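Local structure of telomerase reverse transcriptase (Candida albicans SC5314, 6ZDQ) at residues 298-303 with 469-474; 330-335 with 505-510; 476-481 with 517-522. The protein probably extends chromosome ends by adding telomeric DNA repeats copied from a template within the telomerase RNA, acting as a specialised reverse transcriptase. All blocks are in the same frame, centred on the assembly; numbering follows the deposited sequence.

Contact 1. Residues 298-303 with 469-474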
ATOM      1  N   GLU A 298     -31.098   5.596   4.862  1.00108.35           N
ATOM      2  CA  GLU A 298     -30.372   4.863   5.891  1.00118.26           C
ATOM      3  C   GLU A 298     -29.793   3.557   5.359  1.00139.46           C
ATOM      4  O   GLU A 298     -28.825   3.042   5.931  1.00118.91           O
ATOM      5  CB  GLU A 298     -31.293   4.592   7.085  1.00116.00           C
ATOM      6  CG  GLU A 298     -30.581   4.083   8.330  1.00140.15           C
ATOM      7  CD  GLU A 298     -31.537   3.800   9.473  1.00143.54           C
ATOM      8  OE1 GLU A 298     -32.763   3.901   9.260  1.00144.99           O
ATOM      9  OE2 GLU A 298     -31.062   3.480  10.584  1.00148.36           O
ATOM     10  N   SER A 299     -30.359   3.014   4.277  1.00135.94           N
ATOM     11  CA  SER A 299     -29.833   1.776   3.710  1.00130.63           C
ATOM     12  C   SER A 299     -28.479   1.999   3.051  1.00120.47           C
ATOM     13  O   SER A 299     -27.582   1.154   3.159  1.00131.23           O
ATOM     14  CB  SER A 299     -30.827   1.193   2.706  1.00128.33           C
ATOM     15  OG  SER A 299     -31.036   2.082   1.622  1.00134.78           O
ATOM     16  N   TYR A 300     -28.309   3.129   2.362  1.00121.00           N
ATOM     17  CA  TYR A 300     -27.006   3.464   1.804  1.00111.94           C
ATOM     18  C   TYR A 300     -25.999   3.824   2.885  1.00109.06           C
ATOM     19  O   TYR A 300     -24.790   3.714   2.652  1.00109.21           O
ATOM     20  CB  TYR A 300     -27.136   4.618   0.810  1.00103.09           C
ATOM     21  CG  TYR A 300     -27.412   4.186  -0.613  1.00103.50           C
ATOM     22  CD1 TYR A 300     -28.686   3.807  -1.014  1.00104.82           C
ATOM     23  CD2 TYR A 300     -26.398   4.172  -1.561  1.00102.75           C
ATOM     24  CE1 TYR A 300     -28.939   3.418  -2.317  1.00105.38           C
ATOM     25  CE2 TYR A 300     -26.640   3.784  -2.862  1.00103.27           C
ATOM     26  CZ  TYR A 300     -27.912   3.410  -3.236  1.00104.59           C
ATOM     27  OH  TYR A 300     -28.153   3.027  -4.534  1.00105.28           O
ATOM     28  N   ARG A 301     -26.469   4.243   4.060  1.00115.76           N
ATOM     29  CA  ARG A 301     -25.583   4.579   5.165  1.00133.44           C
ATOM     30  C   ARG A 301     -25.022   3.345   5.863  1.00109.36           C
ATOM     31  O   ARG A 301     -24.091   3.474   6.665  1.00102.38           O
ATOM     32  CB  ARG A 301     -26.330   5.468   6.166  1.00112.68           C
ATOM     33  CG  ARG A 301     -25.438   6.319   7.059  1.00123.34           C
ATOM     34  CD  ARG A 301     -26.093   7.654   7.411  1.00116.15           C
ATOM     35  NE  ARG A 301     -27.418   7.497   8.005  1.00112.36           N
ATOM     36  CZ  ARG A 301     -28.559   7.737   7.367  1.00106.48           C
ATOM     37  NH1 ARG A 301     -28.542   8.151   6.107  1.00104.48           N
ATOM     38  NH2 ARG A 301     -29.718   7.563   7.988  1.00106.06           N
ATOM     39  N   ALA A 302     -25.560   2.157   5.571  1.00102.97           N
ATOM     40  CA  ALA A 302     -24.995   0.921   6.097  1.00125.33           C
ATOM     41  C   ALA A 302     -23.643   0.596   5.478  1.00104.77           C
ATOM     42  O   ALA A 302     -22.853  -0.134   6.086  1.00102.03           O
ATOM     43  CB  ALA A 302     -25.961  -0.243   5.865  1.00104.43           C
ATOM     44  N   SER A 303     -23.361   1.120   4.287  1.00109.87           N
ATOM     45  CA  SER A 303     -22.093   0.891   3.608  1.00100.45           C
ATOM     46  C   SER A 303     -21.068   1.904   4.102  1.00 99.64           C
ATOM     47  O   SER A 303     -21.279   3.116   3.984  1.00132.29           O
ATOM     48  CB  SER A 303     -22.268   1.001   2.094  1.00100.30           C
ATOM     49  OG  SER A 303     -23.269   0.112   1.631  1.00122.74           O
ATOM     50  N   LEU A 469     -22.607  -0.100  -6.798  1.00112.24           N
ATOM     51  CA  LEU A 469     -23.404  -1.286  -7.098  1.00113.44           C
ATOM     52  C   LEU A 469     -23.804  -2.025  -5.826  1.00108.53           C
ATOM     53  O   LEU A 469     -24.980  -2.351  -5.629  1.00 99.31           O
ATOM     54  CB  LEU A 469     -22.631  -2.212  -8.037  1.00101.01           C
ATOM     55  CG  LEU A 469     -23.358  -3.488  -8.466  1.00 97.73           C
ATOM     56  CD1 LEU A 469     -24.655  -3.142  -9.176  1.00109.00           C
ATOM     57  CD2 LEU A 469     -22.468  -4.341  -9.355  1.00106.47           C
ATOM     58  N   TYR A 470     -22.836  -2.299  -4.947  1.00109.11           N
ATOM     59  CA  TYR A 470     -23.148  -3.053  -3.738  1.00114.96           C
ATOM     60  C   TYR A 470     -23.987  -2.237  -2.764  1.00104.69           C
ATOM     61  O   TYR A 470     -24.832  -2.800  -2.058  1.00103.89           O
ATOM     62  CB  TYR A 470     -21.864  -3.534  -3.064  1.00113.91           C
ATOM     63  CG  TYR A 470     -21.367  -4.865  -3.582  1.00112.00           C
ATOM     64  CD1 TYR A 470     -21.977  -5.483  -4.667  1.00115.12           C
ATOM     65  CD2 TYR A 470     -20.299  -5.514  -2.975  1.00111.06           C
ATOM     66  CE1 TYR A 470     -21.530  -6.703  -5.141  1.00107.89           C
ATOM     67  CE2 TYR A 470     -19.846  -6.735  -3.441  1.00113.56           C
ATOM     68  CZ  TYR A 470     -20.465  -7.325  -4.524  1.00112.61           C
ATOM     69  OH  TYR A 470     -20.015  -8.539  -4.990  1.00115.71           O
ATOM     70  N   SER A 471     -23.779  -0.920  -2.710  1.00106.26           N
ATOM     71  CA  SER A 471     -24.619  -0.094  -1.850  1.00119.57           C
ATOM     72  C   SER A 471     -26.040  -0.002  -2.392  1.00104.49           C
ATOM     73  O   SER A 471     -26.986   0.175  -1.618  1.00101.60           O
ATOM     74  CB  SER A 471     -24.015   1.300  -1.693  1.00102.91           C
ATOM     75  OG  SER A 471     -24.523   1.940  -0.536  1.00116.73           O
ATOM     76  N   ALA A 472     -26.207  -0.112  -3.712  1.00111.17           N
ATOM     77  CA  ALA A 472     -27.546  -0.222  -4.278  1.00 96.18           C
ATOM     78  C   ALA A 472     -28.144  -1.598  -4.012  1.00119.67           C
ATOM     79  O   ALA A 472     -29.355  -1.722  -3.796  1.00110.21           O
ATOM     80  CB  ALA A 472     -27.507   0.066  -5.778  1.00 96.23           C
ATOM     81  N   MET A 473     -27.308  -2.641  -4.025  1.00119.37           N
ATOM     82  CA  MET A 473     -27.799  -3.997  -3.802  1.00113.85           C
ATOM     83  C   MET A 473     -28.356  -4.162  -2.395  1.00115.69           C
ATOM     84  O   MET A 473     -29.439  -4.727  -2.203  1.00105.00           O
ATOM     85  CB  MET A 473     -26.681  -5.009  -4.050  1.00120.97           C
ATOM     86  CG  MET A 473     -27.058  -6.433  -3.677  1.00120.51           C
ATOM     87  SD  MET A 473     -25.669  -7.576  -3.744  1.00101.31           S
ATOM     88  CE  MET A 473     -24.618  -6.903  -2.460  1.00100.01           C
ATOM     89  N   VAL A 474     -27.620  -3.679  -1.389  1.00106.82           N
ATOM     90  CA  VAL A 474     -28.085  -3.783  -0.010  1.00121.30           C
ATOM     91  C   VAL A 474     -29.367  -2.985   0.188  1.00114.71           C
ATOM     92  O   VAL A 474     -30.206  -3.340   1.026  1.00116.66           O
ATOM     93  CB  VAL A 474     -26.973  -3.335   0.963  1.00107.66           C
ATOM     94  CG1 VAL A 474     -26.602  -1.883   0.729  1.00118.13           C
ATOM     95  CG2 VAL A 474     -27.401  -3.553   2.403  1.00112.64           C
TER
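Tyr300 lies along the helix at Ser471 and Ala472, while Ser303, three residues on, meets the same Ser471. At the base of the tyrosine, CB is 4.0 Å from Ser471 OG. Beyond CG the ring divides. On the CD2 branch, CD2 itself comes to 3.1 Å from Ser471 OG, and the following atom, CE2, lies 3.8 Å from Ser471 CB. The CE1 branch runs past the carbonyl of the same serine, whose O stands 3.6 Å above the ring plane and over its centre. At CZ the neighbours become Ser471 O and Ala472 CA, and at the tip OH rests beside the methyl group of Ala472, 3.3 Å from CB. Two consecutive residues thus offer the ring a hydroxyl, a carbonyl oxygen and a methyl group. The helix, 460-477, is one of those that back the sheet of the reverse transcriptase palm, and 298-303 belongs to the loop between helices 263-296 and 307-325. Leu290 and Leu293 of helix 263-296 also touch Tyr300. The single hydrogen bond between the two segments joins Ser303 OG to Ser471 OG at 3.1 Å, and either hydroxyl could donate. Ser471 presents its OG by turning it anti to the backbone N (chi1 -159°), beside the carbonyl carbon. Arg492 NE, from strand 489-492, also bonds Ser303 OG, giving this buried hydroxyl two partners. A turn further along the helix, Val474 brings its CG1 branch to 4.0 Å from Ser299 O and about as near to Ser303 OG. The hydroxyl of Ser299 is engaged elsewhere, hydrogen-bonded to ND1 of His475, the residue that follows Val474.

Contact 2. Residues 330-335 with 505-510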
ATOM      1  N   LYS A 330     -28.544 -11.476  24.142  1.00163.02           N
ATOM      2  CA  LYS A 330     -27.909 -12.477  23.290  1.00151.29           C
ATOM      3  C   LYS A 330     -28.082 -12.081  21.828  1.00156.37           C
ATOM      4  O   LYS A 330     -29.201 -12.066  21.306  1.00159.56           O
ATOM      5  CB  LYS A 330     -28.500 -13.858  23.558  1.00143.25           C
ATOM      6  CG  LYS A 330     -27.571 -14.998  23.171  1.00176.59           C
ATOM      7  CD  LYS A 330     -28.205 -16.357  23.410  1.00161.20           C
ATOM      8  CE  LYS A 330     -27.160 -17.457  23.330  1.00159.62           C
ATOM      9  NZ  LYS A 330     -26.323 -17.335  22.106  1.00154.17           N
ATOM     10  N   LEU A 331     -26.973 -11.765  21.167  1.00156.64           N
ATOM     11  CA  LEU A 331     -26.981 -11.237  19.810  1.00147.49           C
ATOM     12  C   LEU A 331     -26.779 -12.351  18.792  1.00143.00           C
ATOM     13  O   LEU A 331     -25.947 -13.243  18.989  1.00165.91           O
ATOM     14  CB  LEU A 331     -25.891 -10.177  19.646  1.00145.89           C
ATOM     15  CG  LEU A 331     -25.982  -9.016  20.636  1.00143.65           C
ATOM     16  CD1 LEU A 331     -24.746  -8.135  20.563  1.00133.94           C
ATOM     17  CD2 LEU A 331     -27.240  -8.206  20.374  1.00150.38           C
ATOM     18  N   PHE A 332     -27.550 -12.299  17.709  1.00133.36           N
ATOM     19  CA  PHE A 332     -27.385 -13.215  16.584  1.00129.67           C
ATOM     20  C   PHE A 332     -26.502 -12.536  15.541  1.00126.63           C
ATOM     21  O   PHE A 332     -26.934 -11.590  14.875  1.00145.16           O
ATOM     22  CB  PHE A 332     -28.738 -13.599  15.991  1.00129.74           C
ATOM     23  CG  PHE A 332     -29.658 -14.288  16.961  1.00136.57           C
ATOM     24  CD1 PHE A 332     -29.515 -15.640  17.235  1.00165.47           C
ATOM     25  CD2 PHE A 332     -30.673 -13.587  17.590  1.00147.23           C
ATOM     26  CE1 PHE A 332     -30.364 -16.276  18.125  1.00166.09           C
ATOM     27  CE2 PHE A 332     -31.524 -14.217  18.480  1.00140.68           C
ATOM     28  CZ  PHE A 332     -31.369 -15.564  18.748  1.00156.90           C
ATOM     29  N   ILE A 333     -25.271 -13.019  15.396  1.00127.57           N
ATOM     30  CA  ILE A 333     -24.292 -12.402  14.507  1.00120.15           C
ATOM     31  C   ILE A 333     -24.212 -13.201  13.213  1.00121.18           C
ATOM     32  O   ILE A 333     -24.401 -14.423  13.196  1.00132.74           O
ATOM     33  CB  ILE A 333     -22.910 -12.287  15.188  1.00119.37           C
ATOM     34  CG1 ILE A 333     -23.034 -11.565  16.532  1.00119.88           C
ATOM     35  CG2 ILE A 333     -21.939 -11.520  14.312  1.00116.65           C
ATOM     36  CD1 ILE A 333     -23.067 -12.484  17.728  1.00149.78           C
ATOM     37  N   LEU A 334     -23.922 -12.501  12.112  1.00119.68           N
ATOM     38  CA  LEU A 334     -23.843 -13.125  10.791  1.00120.95           C
ATOM     39  C   LEU A 334     -22.723 -12.441  10.009  1.00131.27           C
ATOM     40  O   LEU A 334     -22.887 -11.305   9.554  1.00115.34           O
ATOM     41  CB  LEU A 334     -25.176 -13.032  10.061  1.00118.22           C
ATOM     42  CG  LEU A 334     -26.059 -14.278  10.150  1.00121.11           C
ATOM     43  CD1 LEU A 334     -27.320 -14.088   9.343  1.00144.03           C
ATOM     44  CD2 LEU A 334     -25.315 -15.504   9.660  1.00138.47           C
ATOM     45  N   LYS A 335     -21.592 -13.133   9.868  1.00117.18           N
ATOM     46  CA  LYS A 335     -20.436 -12.625   9.134  1.00119.64           C
ATOM     47  C   LYS A 335     -20.281 -13.440   7.854  1.00115.33           C
ATOM     48  O   LYS A 335     -20.013 -14.644   7.908  1.00128.84           O
ATOM     49  CB  LYS A 335     -19.170 -12.694   9.988  1.00115.85           C
ATOM     50  CG  LYS A 335     -17.950 -12.036   9.359  1.00110.32           C
ATOM     51  CD  LYS A 335     -17.058 -13.043   8.651  1.00137.84           C
ATOM     52  CE  LYS A 335     -15.851 -12.359   8.033  1.00123.72           C
ATOM     53  NZ  LYS A 335     -14.946 -13.325   7.354  1.00155.24           N
ATOM     54  N   ASN A 505     -36.136 -13.236  14.244  1.00140.83           N
ATOM     55  CA  ASN A 505     -36.844 -13.128  12.971  1.00138.81           C
ATOM     56  C   ASN A 505     -36.014 -12.373  11.939  1.00143.60           C
ATOM     57  O   ASN A 505     -36.051 -12.692  10.744  1.00136.64           O
ATOM     58  CB  ASN A 505     -38.195 -12.446  13.183  1.00131.15           C
ATOM     59  CG  ASN A 505     -39.081 -12.520  11.956  1.00155.37           C
ATOM     60  OD1 ASN A 505     -39.036 -11.648  11.088  1.00161.06           O
ATOM     61  ND2 ASN A 505     -39.895 -13.566  11.878  1.00133.87           N
ATOM     62  N   ILE A 506     -35.261 -11.363  12.381  1.00146.14           N
ATOM     63  CA  ILE A 506     -34.355 -10.661  11.477  1.00145.91           C
ATOM     64  C   ILE A 506     -33.204 -11.571  11.065  1.00136.57           C
ATOM     65  O   ILE A 506     -32.777 -11.573   9.903  1.00140.43           O
ATOM     66  CB  ILE A 506     -33.856  -9.359  12.133  1.00140.21           C
ATOM     67  CG1 ILE A 506     -35.002  -8.351  12.251  1.00138.17           C
ATOM     68  CG2 ILE A 506     -32.697  -8.760  11.354  1.00129.66           C
ATOM     69  CD1 ILE A 506     -35.593  -7.935  10.918  1.00148.74           C
ATOM     70  N   TYR A 507     -32.689 -12.363  12.010  1.00154.10           N
ATOM     71  CA  TYR A 507     -31.606 -13.295  11.709  1.00149.35           C
ATOM     72  C   TYR A 507     -31.994 -14.266  10.599  1.00137.48           C
ATOM     73  O   TYR A 507     -31.200 -14.528   9.688  1.00132.34           O
ATOM     74  CB  TYR A 507     -31.221 -14.056  12.980  1.00138.48           C
ATOM     75  CG  TYR A 507     -30.270 -15.219  12.775  1.00150.61           C
ATOM     76  CD1 TYR A 507     -28.898 -15.047  12.893  1.00150.00           C
ATOM     77  CD2 TYR A 507     -30.747 -16.493  12.490  1.00162.90           C
ATOM     78  CE1 TYR A 507     -28.026 -16.108  12.721  1.00159.86           C
ATOM     79  CE2 TYR A 507     -29.881 -17.558  12.310  1.00152.78           C
ATOM     80  CZ  TYR A 507     -28.525 -17.360  12.427  1.00152.33           C
ATOM     81  OH  TYR A 507     -27.662 -18.421  12.253  1.00168.20           O
ATOM     82  N   ASP A 508     -33.205 -14.820  10.666  1.00141.13           N
ATOM     83  CA  ASP A 508     -33.622 -15.816   9.684  1.00144.32           C
ATOM     84  C   ASP A 508     -33.807 -15.201   8.300  1.00146.68           C
ATOM     85  O   ASP A 508     -33.437 -15.814   7.292  1.00131.78           O
ATOM     86  CB  ASP A 508     -34.910 -16.498  10.147  1.00137.44           C
ATOM     87  CG  ASP A 508     -34.714 -17.309  11.415  1.00152.85           C
ATOM     88  OD1 ASP A 508     -33.653 -17.956  11.547  1.00143.09           O
ATOM     89  OD2 ASP A 508     -35.616 -17.296  12.279  1.00154.72           O
ATOM     90  N   GLN A 509     -34.382 -13.997   8.231  1.00152.75           N
ATOM     91  CA  GLN A 509     -34.693 -13.397   6.936  1.00143.26           C
ATOM     92  C   GLN A 509     -33.435 -13.132   6.118  1.00127.00           C
ATOM     93  O   GLN A 509     -33.403 -13.399   4.912  1.00134.96           O
ATOM     94  CB  GLN A 509     -35.481 -12.101   7.130  1.00123.60           C
ATOM     95  CG  GLN A 509     -36.879 -12.287   7.693  1.00132.67           C
ATOM     96  CD  GLN A 509     -37.676 -10.994   7.708  1.00156.24           C
ATOM     97  OE1 GLN A 509     -37.926 -10.392   6.663  1.00147.31           O
ATOM     98  NE2 GLN A 509     -38.073 -10.557   8.898  1.00152.09           N
ATOM     99  N   VAL A 510     -32.389 -12.600   6.753  1.00130.19           N
ATOM    100  CA  VAL A 510     -31.150 -12.335   6.029  1.00139.45           C
ATOM    101  C   VAL A 510     -30.448 -13.642   5.675  1.00157.23           C
ATOM    102  O   VAL A 510     -29.870 -13.780   4.590  1.00162.52           O
ATOM    103  CB  VAL A 510     -30.246 -11.389   6.842  1.00144.01           C
ATOM    104  CG1 VAL A 510     -30.037 -11.920   8.250  1.00146.02           C
ATOM    105  CG2 VAL A 510     -28.911 -11.176   6.138  1.00137.42           C
TER
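Tyr507 lies over the helix-facing side of strand 332-335, its ring lodged between Phe332 and Leu334. This is the helix-on-sheet packing of the polymerase palm: helix 504-514 covers strand 332-337, the motif A strand of reverse transcriptases, and the two short axes run 9.1 Å apart at only 21°. The hollow that takes Tyr507 has Phe332 CB as one wall, 3.4 Å from Tyr507 CD1, and Leu334 CG as the other, 3.7 Å from Tyr507 CE1. Its floor is the backbone between them, where Ile333 O lies at the ring edge, near the ring plane. The CB of Ile333 points away from the helix, and its side chain touches Leu498 and Val534 of the flanking strands. With CG anti to the backbone N (chi1 170°), Tyr507 extends across Leu334 at about a right angle. The Phe332 ring stands oblique to that of Tyr507, planes 49° apart. Leu334 is the bump in return: its CD1 enters the groove between Tyr507 and Val510, one helical turn apart, sliding past the valine in the opposite direction until Leu334 CD1 is 3.6 Å from Val510 CG1.

Contact 3. Residues 476-481 with 517-522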
ATOM      1  N   ASP A 476     -32.057  -2.469  -1.934  1.00106.77           N
ATOM      2  CA  ASP A 476     -33.295  -3.087  -2.401  1.00139.16           C
ATOM      3  C   ASP A 476     -33.438  -4.551  -2.007  1.00131.53           C
ATOM      4  O   ASP A 476     -34.563  -5.010  -1.774  1.00127.77           O
ATOM      5  CB  ASP A 476     -33.412  -2.955  -3.925  1.00140.45           C
ATOM      6  CG  ASP A 476     -32.118  -3.270  -4.643  1.00134.62           C
ATOM      7  OD1 ASP A 476     -31.608  -4.402  -4.493  1.00143.20           O
ATOM      8  OD2 ASP A 476     -31.614  -2.387  -5.367  1.00114.33           O
ATOM      9  N   CYS A 477     -32.339  -5.305  -1.932  1.00129.91           N
ATOM     10  CA  CYS A 477     -32.452  -6.718  -1.584  1.00123.91           C
ATOM     11  C   CYS A 477     -32.737  -6.916  -0.101  1.00131.09           C
ATOM     12  O   CYS A 477     -33.350  -7.920   0.281  1.00129.47           O
ATOM     13  CB  CYS A 477     -31.184  -7.468  -1.988  1.00108.78           C
ATOM     14  SG  CYS A 477     -30.999  -7.702  -3.768  1.00126.90           S
ATOM     15  N   PHE A 478     -32.313  -5.978   0.743  1.00134.86           N
ATOM     16  CA  PHE A 478     -32.528  -6.056   2.183  1.00123.52           C
ATOM     17  C   PHE A 478     -33.557  -5.035   2.660  1.00127.53           C
ATOM     18  O   PHE A 478     -33.503  -4.583   3.805  1.00119.50           O
ATOM     19  CB  PHE A 478     -31.209  -5.875   2.930  1.00109.26           C
ATOM     20  CG  PHE A 478     -30.181  -6.922   2.607  1.00118.05           C
ATOM     21  CD1 PHE A 478     -29.326  -6.766   1.527  1.00112.78           C
ATOM     22  CD2 PHE A 478     -30.071  -8.065   3.381  1.00132.98           C
ATOM     23  CE1 PHE A 478     -28.383  -7.729   1.227  1.00122.61           C
ATOM     24  CE2 PHE A 478     -29.128  -9.033   3.085  1.00113.34           C
ATOM     25  CZ  PHE A 478     -28.284  -8.864   2.006  1.00125.55           C
ATOM     26  N   GLN A 479     -34.506  -4.674   1.791  1.00130.86           N
ATOM     27  CA  GLN A 479     -35.485  -3.642   2.126  1.00121.83           C
ATOM     28  C   GLN A 479     -36.336  -4.016   3.332  1.00120.71           C
ATOM     29  O   GLN A 479     -36.868  -3.124   4.001  1.00130.60           O
ATOM     30  CB  GLN A 479     -36.380  -3.360   0.916  1.00127.03           C
ATOM     31  CG  GLN A 479     -37.304  -2.159   1.074  1.00149.60           C
ATOM     32  CD  GLN A 479     -36.549  -0.853   1.237  1.00155.73           C
ATOM     33  OE1 GLN A 479     -35.435  -0.698   0.734  1.00148.93           O
ATOM     34  NE2 GLN A 479     -37.152   0.096   1.944  1.00143.12           N
ATOM     35  N   PHE A 480     -36.473  -5.312   3.630  1.00123.51           N
ATOM     36  CA  PHE A 480     -37.202  -5.718   4.827  1.00129.62           C
ATOM     37  C   PHE A 480     -36.539  -5.185   6.091  1.00138.22           C
ATOM     38  O   PHE A 480     -37.223  -4.928   7.088  1.00155.57           O
ATOM     39  CB  PHE A 480     -37.316  -7.242   4.886  1.00129.43           C
ATOM     40  CG  PHE A 480     -35.996  -7.942   5.048  1.00143.54           C
ATOM     41  CD1 PHE A 480     -35.225  -8.257   3.942  1.00151.22           C
ATOM     42  CD2 PHE A 480     -35.530  -8.288   6.306  1.00147.70           C
ATOM     43  CE1 PHE A 480     -34.010  -8.900   4.087  1.00138.26           C
ATOM     44  CE2 PHE A 480     -34.316  -8.929   6.457  1.00132.77           C
ATOM     45  CZ  PHE A 480     -33.556  -9.237   5.346  1.00136.86           C
ATOM     46  N   LEU A 481     -35.213  -5.028   6.074  1.00130.59           N
ATOM     47  CA  LEU A 481     -34.516  -4.483   7.235  1.00139.55           C
ATOM     48  C   LEU A 481     -34.951  -3.051   7.522  1.00140.17           C
ATOM     49  O   LEU A 481     -35.182  -2.686   8.680  1.00153.96           O
ATOM     50  CB  LEU A 481     -33.005  -4.546   7.018  1.00124.62           C
ATOM     51  CG  LEU A 481     -32.348  -5.923   7.083  1.00125.69           C
ATOM     52  CD1 LEU A 481     -30.867  -5.818   6.759  1.00110.43           C
ATOM     53  CD2 LEU A 481     -32.555  -6.540   8.454  1.00127.62           C
ATOM     54  N   LYS A 517     -30.836 -17.056  -4.500  1.00149.57           N
ATOM     55  CA  LYS A 517     -30.103 -16.478  -5.620  1.00139.52           C
ATOM     56  C   LYS A 517     -30.534 -15.047  -5.919  1.00146.52           C
ATOM     57  O   LYS A 517     -30.272 -14.542  -7.016  1.00145.69           O
ATOM     58  CB  LYS A 517     -30.258 -17.350  -6.868  1.00149.06           C
ATOM     59  CG  LYS A 517     -31.698 -17.621  -7.271  1.00155.97           C
ATOM     60  CD  LYS A 517     -31.765 -18.595  -8.436  1.00143.75           C
ATOM     61  CE  LYS A 517     -33.203 -18.934  -8.795  1.00162.99           C
ATOM     62  NZ  LYS A 517     -33.277 -19.954  -9.878  1.00166.50           N
ATOM     63  N   ILE A 518     -31.200 -14.383  -4.970  1.00163.57           N
ATOM     64  CA  ILE A 518     -31.656 -13.015  -5.208  1.00153.51           C
ATOM     65  C   ILE A 518     -30.471 -12.069  -5.376  1.00138.53           C
ATOM     66  O   ILE A 518     -30.558 -11.083  -6.119  1.00138.42           O
ATOM     67  CB  ILE A 518     -32.603 -12.560  -4.080  1.00136.46           C
ATOM     68  CG1 ILE A 518     -33.222 -11.202  -4.413  1.00143.25           C
ATOM     69  CG2 ILE A 518     -31.881 -12.514  -2.740  1.00135.59           C
ATOM     70  CD1 ILE A 518     -34.075 -11.213  -5.665  1.00131.11           C
ATOM     71  N   LEU A 519     -29.351 -12.347  -4.704  1.00138.31           N
ATOM     72  CA  LEU A 519     -28.152 -11.538  -4.879  1.00132.94           C
ATOM     73  C   LEU A 519     -27.413 -11.854  -6.172  1.00136.61           C
ATOM     74  O   LEU A 519     -26.602 -11.037  -6.620  1.00130.09           O
ATOM     75  CB  LEU A 519     -27.198 -11.724  -3.695  1.00107.13           C
ATOM     76  CG  LEU A 519     -27.602 -11.159  -2.331  1.00106.88           C
ATOM     77  CD1 LEU A 519     -28.484 -12.127  -1.559  1.00123.16           C
ATOM     78  CD2 LEU A 519     -26.366 -10.806  -1.527  1.00105.61           C
ATOM     79  N   GLU A 520     -27.670 -13.016  -6.777  1.00131.84           N
ATOM     80  CA  GLU A 520     -26.973 -13.401  -7.998  1.00115.64           C
ATOM     81  C   GLU A 520     -27.365 -12.557  -9.203  1.00133.00           C
ATOM     82  O   GLU A 520     -26.676 -12.620 -10.227  1.00109.95           O
ATOM     83  CB  GLU A 520     -27.211 -14.881  -8.298  1.00149.08           C
ATOM     84  CG  GLU A 520     -26.252 -15.809  -7.567  1.00152.41           C
ATOM     85  CD  GLU A 520     -26.435 -17.264  -7.949  1.00132.60           C
ATOM     86  OE1 GLU A 520     -27.154 -17.983  -7.226  1.00147.02           O
ATOM     87  OE2 GLU A 520     -25.864 -17.687  -8.976  1.00149.89           O
ATOM     88  N   SER A 521     -28.446 -11.775  -9.114  1.00143.53           N
ATOM     89  CA  SER A 521     -28.744 -10.819 -10.174  1.00120.78           C
ATOM     90  C   SER A 521     -27.638  -9.781 -10.296  1.00119.33           C
ATOM     91  O   SER A 521     -27.376  -9.274 -11.393  1.00115.29           O
ATOM     92  CB  SER A 521     -30.091 -10.143  -9.914  1.00134.36           C
ATOM     93  OG  SER A 521     -30.105  -9.498  -8.653  1.00149.58           O
ATOM     94  N   TYR A 522     -26.984  -9.458  -9.187  1.00117.26           N
ATOM     95  CA  TYR A 522     -25.759  -8.679  -9.192  1.00110.49           C
ATOM     96  C   TYR A 522     -24.558  -9.620  -9.225  1.00137.98           C
ATOM     97  O   TYR A 522     -24.689 -10.841  -9.122  1.00118.89           O
ATOM     98  CB  TYR A 522     -25.689  -7.771  -7.963  1.00109.51           C
ATOM     99  CG  TYR A 522     -26.973  -7.036  -7.654  1.00136.98           C
ATOM    100  CD1 TYR A 522     -27.957  -7.619  -6.862  1.00135.35           C
ATOM    101  CD2 TYR A 522     -27.200  -5.756  -8.142  1.00143.00           C
ATOM    102  CE1 TYR A 522     -29.131  -6.952  -6.575  1.00125.05           C
ATOM    103  CE2 TYR A 522     -28.373  -5.079  -7.858  1.00139.43           C
ATOM    104  CZ  TYR A 522     -29.334  -5.682  -7.074  1.00136.40           C
ATOM    105  OH  TYR A 522     -30.503  -5.015  -6.787  1.00129.59           O
TER
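At the C-terminal end of helix 460-477, the helix of motif B in the reverse transcriptase palm, Asp476, Cys477 and Phe478 meet the loop 517-522 that leads from helix 504-514 to strand 532-534. Asp476 and Tyr522 approach from opposite directions. The phenol OH of Tyr522 donates a weak hydrogen bond to Asp476 OD1, 2.6 Å away, with carboxylate and ring planes nearly parallel, 7° apart. The other carboxylate oxygen, OD2, has a second, long and weak ionic partner in Lys353. Cys477 makes the sulfur-aromatic contact of this site. Its SG, anti to the carbonyl carbon (chi1 -72°), reaches the edge of the Tyr522 ring near the ring plane, 3.5 Å from CE1; seen from the ring centroid, 4.8 Å away, the sulfur lies 75° off the normal. The same sulfur touches Ile518 CG1 at 4.2 Å, at the more exposed margin, and so fits between the ring and the aliphatic branch. Phe478, the first residue to leave the helical conformation, packs deeper. Its CZ comes loosely to Leu519 CD2, at 4.5 Å, while its ring also meets Phe490 of strand 489-492 and the side chains of Val510 and Ile513. Leu519 in turn lies on Met473, and Tyr522 on Leu469 and Met473, so the loop touches the helix from Leu469 to Cys477. Among the bonds within the loop, Tyr522 N donates to Leu519 O at 3.0 Å, and Ser521 OG gives its proton to Ile518 O, likewise at 3.0 Å, from a position tilted out of the carbonyl plane.

From the N terminus, the chain passes 298-303, the loop before helix 307-325, and then strand segment 330-335. Each waits for a distant partner: contact 1 closes at 469-474, a loop of 165 residues, and contact 2 at 505-510, one of 169. Because the segments alternate, contacts 1 and 2 cross. Contact 3 opens at 476-481, just after contact 1 has closed, and closes at 517-522, beyond contact 2, which it also crosses. Helix 460-477 serves contacts 1 and 3, which touch along it. Contacts 2 and 3 touch through Ile506 and Leu481. Together they tie loop 298-303, helices 460-477 and 504-514, loop 517-522 and sheet strand 332-337 together.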